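Local coordinates for Mgp-operon protein 3 (Mycoplasma pneumoniae, PDB 6RJ1), which probably serves in adhesion to host cells as an extracellular, membrane-tethered partner of the P1 adhesin, consistent with recognition of sugars on the cell surface, at residues N884-T896 / A914-D928. Numbering follows the deposited sequence.
Sequences NRKGYAVITVSRT and AALAVQNGIASSQDD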
loop_
_atom_site.group_PDB
_atom_site.type_symbol
_atom_site.label_atom_id
_atom_site.label_comp_id
_atom_site.label_asym_id
_atom_site.label_seq_id
_atom_site.Cartn_x
_atom_site.Cartn_y
_atom_site.Cartn_z
ATOM N N ASN A 884 11.860 -23.664 2.855
ATOM C CA ASN A 884 11.043 -23.806 1.646
ATOM C C ASN A 884 11.068 -22.579 0.721
ATOM O O ASN A 884 10.057 -21.895 0.547
ATOM C CB ASN A 884 9.603 -24.245 1.956
ATOM C CG ASN A 884 9.282 -25.613 1.378
ATOM O OD1 ASN A 884 9.184 -26.614 2.102
ATOM N ND2 ASN A 884 9.134 -25.695 0.055
ATOM N N ARG A 885 12.234 -22.342 0.096
ATOM C CA ARG A 885 12.440 -21.287 -0.901
ATOM C C ARG A 885 12.378 -21.978 -2.276
ATOM O O ARG A 885 12.769 -21.416 -3.305
ATOM C CB ARG A 885 13.796 -20.596 -0.693
ATOM C CG ARG A 885 13.855 -19.659 0.497
ATOM C CD ARG A 885 15.068 -18.757 0.421
ATOM N NE ARG A 885 14.866 -17.667 -0.535
ATOM C CZ ARG A 885 15.433 -17.602 -1.734
ATOM N NH1 ARG A 885 16.260 -18.557 -2.138
ATOM N NH2 ARG A 885 15.183 -16.578 -2.537
ATOM N N LYS A 886 11.864 -23.212 -2.262
ATOM C CA LYS A 886 11.697 -24.100 -3.395
ATOM C C LYS A 886 10.223 -24.416 -3.544
ATOM O O LYS A 886 9.540 -24.709 -2.557
ATOM C CB LYS A 886 12.480 -25.400 -3.141
ATOM C CG LYS A 886 13.036 -26.036 -4.394
ATOM C CD LYS A 886 14.434 -26.581 -4.145
ATOM C CE LYS A 886 15.503 -25.765 -4.837
ATOM N NZ LYS A 886 15.552 -24.354 -4.358
ATOM N N GLY A 887 9.745 -24.367 -4.776
ATOM C CA GLY A 887 8.353 -24.672 -5.062
ATOM C C GLY A 887 7.556 -23.527 -5.629
ATOM O O GLY A 887 8.085 -22.444 -5.892
ATOM N N TYR A 888 6.266 -23.782 -5.805
ATOM C CA TYR A 888 5.295 -22.854 -6.364
ATOM C C TYR A 888 3.881 -23.295 -5.977
ATOM O O TYR A 888 3.672 -24.445 -5.602
ATOM C CB TYR A 888 5.431 -22.799 -7.910
ATOM C CG TYR A 888 5.355 -24.153 -8.590
ATOM C CD1 TYR A 888 6.501 -24.912 -8.807
ATOM C CD2 TYR A 888 4.137 -24.672 -9.023
ATOM C CE1 TYR A 888 6.435 -26.164 -9.420
ATOM C CE2 TYR A 888 4.057 -25.923 -9.632
ATOM C CZ TYR A 888 5.210 -26.666 -9.839
ATOM O OH TYR A 888 5.121 -27.912 -10.437
ATOM N N ALA A 889 2.913 -22.391 -6.119
ATOM C CA ALA A 889 1.498 -22.643 -5.864
ATOM C C ALA A 889 0.683 -21.749 -6.795
ATOM O O ALA A 889 1.143 -20.667 -7.169
ATOM C CB ALA A 889 1.167 -22.349 -4.408
ATOM N N VAL A 890 -0.496 -22.213 -7.216
ATOM C CA VAL A 890 -1.360 -21.449 -8.119
ATOM C C VAL A 890 -2.796 -21.358 -7.568
ATOM O O VAL A 890 -3.397 -22.378 -7.204
ATOM C CB VAL A 890 -1.316 -21.959 -9.593
ATOM C CG1 VAL A 890 -1.987 -20.977 -10.548
ATOM C CG2 VAL A 890 0.113 -22.237 -10.050
ATOM N N ILE A 891 -3.334 -20.128 -7.520
ATOM C CA ILE A 891 -4.705 -19.851 -7.088
ATOM C C ILE A 891 -5.561 -19.461 -8.303
ATOM O O ILE A 891 -5.113 -18.705 -9.158
ATOM C CB ILE A 891 -4.748 -18.796 -5.946
ATOM C CG1 ILE A 891 -4.363 -19.443 -4.594
ATOM C CG2 ILE A 891 -6.115 -18.079 -5.864
ATOM C CD1 ILE A 891 -4.088 -18.479 -3.424
ATOM N N THR A 892 -6.779 -19.991 -8.378
ATOM C CA THR A 892 -7.735 -19.660 -9.426
ATOM C C THR A 892 -8.815 -18.766 -8.826
ATOM O O THR A 892 -9.356 -19.081 -7.761
ATOM C CB THR A 892 -8.313 -20.938 -10.059
ATOM O OG1 THR A 892 -7.259 -21.617 -10.727
ATOM C CG2 THR A 892 -9.429 -20.653 -11.063
ATOM N N VAL A 893 -9.129 -17.657 -9.505
ATOM C CA VAL A 893 -10.191 -16.763 -9.064
ATOM C C VAL A 893 -11.341 -16.809 -10.083
ATOM O O VAL A 893 -11.119 -16.621 -11.276
ATOM C CB VAL A 893 -9.708 -15.338 -8.704
ATOM C CG1 VAL A 893 -10.877 -14.453 -8.292
ATOM C CG2 VAL A 893 -8.669 -15.380 -7.583
ATOM N N SER A 894 -12.553 -17.111 -9.612
ATOM C CA SER A 894 -13.739 -17.220 -10.457
ATOM C C SER A 894 -14.835 -16.272 -9.984
ATOM O O SER A 894 -14.877 -15.924 -8.810
ATOM C CB SER A 894 -14.257 -18.656 -10.451
ATOM O OG SER A 894 -14.355 -19.191 -9.140
ATOM N N ARG A 895 -15.728 -15.870 -10.895
ATOM C CA ARG A 895 -16.857 -14.996 -10.578
ATOM C C ARG A 895 -17.972 -15.788 -9.898
ATOM O O ARG A 895 -18.197 -16.953 -10.236
ATOM C CB ARG A 895 -17.411 -14.357 -11.857
ATOM C CG ARG A 895 -16.591 -13.219 -12.415
ATOM C CD ARG A 895 -17.240 -12.682 -13.673
ATOM N NE ARG A 895 -16.603 -11.449 -14.143
ATOM C CZ ARG A 895 -15.526 -11.403 -14.921
ATOM N NH1 ARG A 895 -14.936 -12.521 -15.315
ATOM N NH2 ARG A 895 -15.023 -10.238 -15.299
ATOM N N THR A 896 -18.680 -15.154 -8.949
ATOM C CA THR A 896 -19.831 -15.730 -8.234
ATOM C C THR A 896 -20.927 -14.669 -8.097
ATOM O O THR A 896 -20.627 -13.473 -8.073
ATOM C CB THR A 896 -19.445 -16.304 -6.843
ATOM O OG1 THR A 896 -18.879 -15.287 -6.019
ATOM C CG2 THR A 896 -18.513 -17.516 -6.917
ATOM N N ALA A 914 -19.564 -11.124 -6.399
ATOM C CA ALA A 914 -18.360 -11.568 -5.703
ATOM C C ALA A 914 -17.424 -12.458 -6.523
ATOM O O ALA A 914 -17.746 -12.857 -7.642
ATOM C CB ALA A 914 -18.750 -12.260 -4.403
ATOM N N ALA A 915 -16.247 -12.735 -5.953
ATOM C CA ALA A 915 -15.206 -13.585 -6.512
ATOM C C ALA A 915 -14.962 -14.779 -5.581
ATOM O O ALA A 915 -15.402 -14.770 -4.433
ATOM C CB ALA A 915 -13.926 -12.785 -6.692
ATOM N N LEU A 916 -14.279 -15.812 -6.082
ATOM C CA LEU A 916 -13.973 -17.017 -5.319
ATOM C C LEU A 916 -12.550 -17.447 -5.625
ATOM O O LEU A 916 -12.235 -17.719 -6.779
ATOM C CB LEU A 916 -14.982 -18.129 -5.670
ATOM C CG LEU A 916 -15.030 -19.333 -4.734
ATOM C CD1 LEU A 916 -15.870 -19.047 -3.498
ATOM C CD2 LEU A 916 -15.579 -20.532 -5.446
ATOM N N ALA A 917 -11.684 -17.459 -4.599
ATOM C CA ALA A 917 -10.277 -17.836 -4.723
ATOM C C ALA A 917 -10.031 -19.215 -4.149
ATOM O O ALA A 917 -10.423 -19.485 -3.009
ATOM C CB ALA A 917 -9.396 -16.823 -4.021
ATOM N N VAL A 918 -9.391 -20.092 -4.937
ATOM C CA VAL A 918 -9.080 -21.470 -4.541
ATOM C C VAL A 918 -7.732 -21.940 -5.087
ATOM O O VAL A 918 -7.377 -21.614 -6.219
ATOM C CB VAL A 918 -10.199 -22.501 -4.901
ATOM C CG1 VAL A 918 -11.330 -22.497 -3.887
ATOM C CG2 VAL A 918 -10.729 -22.315 -6.322
ATOM N N GLN A 919 -7.011 -22.750 -4.287
ATOM C CA GLN A 919 -5.760 -23.405 -4.669
ATOM C C GLN A 919 -6.221 -24.466 -5.675
ATOM O O GLN A 919 -6.981 -25.367 -5.319
ATOM C CB GLN A 919 -5.100 -24.037 -3.437
ATOM C CG GLN A 919 -3.865 -23.291 -2.982
ATOM C CD GLN A 919 -2.625 -24.156 -3.022
ATOM O OE1 GLN A 919 -1.942 -24.329 -2.002
ATOM N NE2 GLN A 919 -2.297 -24.712 -4.200
ATOM N N ASN A 920 -5.864 -24.272 -6.949
ATOM C CA ASN A 920 -6.362 -25.063 -8.073
ATOM C C ASN A 920 -5.778 -26.477 -8.279
ATOM O O ASN A 920 -6.304 -27.204 -9.113
ATOM C CB ASN A 920 -6.212 -24.269 -9.369
ATOM C CG ASN A 920 -4.813 -23.827 -9.744
ATOM O OD1 ASN A 920 -3.803 -24.486 -9.463
ATOM N ND2 ASN A 920 -4.733 -22.703 -10.430
ATOM N N GLY A 921 -4.713 -26.844 -7.577
ATOM C CA GLY A 921 -4.096 -28.156 -7.760
ATOM C C GLY A 921 -2.694 -28.116 -8.338
ATOM O O GLY A 921 -1.983 -29.125 -8.295
ATOM N N ILE A 922 -2.285 -26.955 -8.896
ATOM C CA ILE A 922 -0.935 -26.779 -9.419
ATOM C C ILE A 922 -0.109 -26.256 -8.253
ATOM O O ILE A 922 -0.196 -25.080 -7.900
ATOM C CB ILE A 922 -0.829 -25.864 -10.669
ATOM C CG1 ILE A 922 -1.774 -26.310 -11.806
ATOM C CG2 ILE A 922 0.630 -25.806 -11.140
ATOM C CD1 ILE A 922 -1.887 -25.333 -13.014
ATOM N N ALA A 923 0.622 -27.157 -7.604
ATOM C CA ALA A 923 1.468 -26.846 -6.458
ATOM C C ALA A 923 2.605 -27.842 -6.356
ATOM O O ALA A 923 2.492 -28.970 -6.846
ATOM C CB ALA A 923 0.652 -26.855 -5.176
ATOM N N SER A 924 3.713 -27.399 -5.744
ATOM C CA SER A 924 4.928 -28.162 -5.483
ATOM C C SER A 924 5.751 -27.435 -4.427
ATOM O O SER A 924 5.596 -26.234 -4.226
ATOM C CB SER A 924 5.745 -28.357 -6.758
ATOM O OG SER A 924 7.019 -28.920 -6.488
ATOM N N SER A 925 6.621 -28.174 -3.752
ATOM C CA SER A 925 7.505 -27.649 -2.722
ATOM C C SER A 925 8.932 -28.134 -3.009
ATOM O O SER A 925 9.842 -27.873 -2.222
ATOM C CB SER A 925 7.039 -28.120 -1.346
ATOM O OG SER A 925 6.980 -29.538 -1.284
ATOM N N GLN A 926 9.136 -28.811 -4.145
ATOM C CA GLN A 926 10.448 -29.342 -4.473
ATOM C C GLN A 926 11.086 -28.741 -5.727
ATOM O O GLN A 926 12.239 -29.070 -6.021
ATOM C CB GLN A 926 10.383 -30.884 -4.579
ATOM C CG GLN A 926 10.603 -31.626 -3.254
ATOM C CD GLN A 926 9.485 -31.439 -2.247
ATOM O OE1 GLN A 926 9.632 -30.735 -1.239
ATOM N NE2 GLN A 926 8.339 -32.065 -2.496
ATOM N N ASP A 927 10.386 -27.865 -6.465
ATOM C CA ASP A 927 10.996 -27.388 -7.704
ATOM C C ASP A 927 10.933 -25.891 -7.963
ATOM O O ASP A 927 10.073 -25.204 -7.423
ATOM C CB ASP A 927 10.382 -28.139 -8.893
ATOM C CG ASP A 927 10.891 -29.554 -9.088
ATOM O OD1 ASP A 927 12.120 -29.772 -8.951
ATOM O OD2 ASP A 927 10.071 -30.435 -9.416
ATOM N N ASP A 928 11.837 -25.395 -8.826
ATOM C CA ASP A 928 11.878 -23.987 -9.215
ATOM C C ASP A 928 11.114 -23.791 -10.507
ATOM O O ASP A 928 11.428 -24.417 -11.509
ATOM C CB ASP A 928 13.320 -23.475 -9.320
ATOM C CG ASP A 928 14.009 -23.412 -7.973
ATOM O OD1 ASP A 928 13.522 -22.658 -7.085
ATOM O OD2 ASP A 928 15.032 -24.115 -7.798
#
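The Y888 ring takes S924 CB over one face in a CH-pi contact, 3.9 Å from the ring centroid, while I922 CG2 and the carbonyl O of D927 lie at its edge. Beyond the segments the ring touches V942 and T944 of strand 939-945. A second flat group, the N920 amide, donates from ND2 to T892 OG1 at 2.8 Å, with the hydroxyl in the amide plane; that hydroxyl also bonds to G961 O. V890 CG1 packs against the same nitrogen. At the amide's other end, OD1 receives I922 N at 3.0 Å and closes an Asx turn, so both ends hold its rotation; CG, placed between the backbone N and the carbonyl carbon (chi1 59°), carries the amide toward V890 and T892. This is an antiparallel ladder interrupted by a beta bulge: strand 914-920 pairs with 891-896, the chain turns a corner at G921, and 922-924 resumes pairing with a register shift of two. On one face V893 packs on A915 and A917, with V893 CG1 3.8 Å from A915 CB, and I891 on A917; V809 of strand 808-815 lies against V893 and the two alanines. Past the ladder's end, K886 NZ forms a salt bridge with D928 OD2 at 3.5 Å.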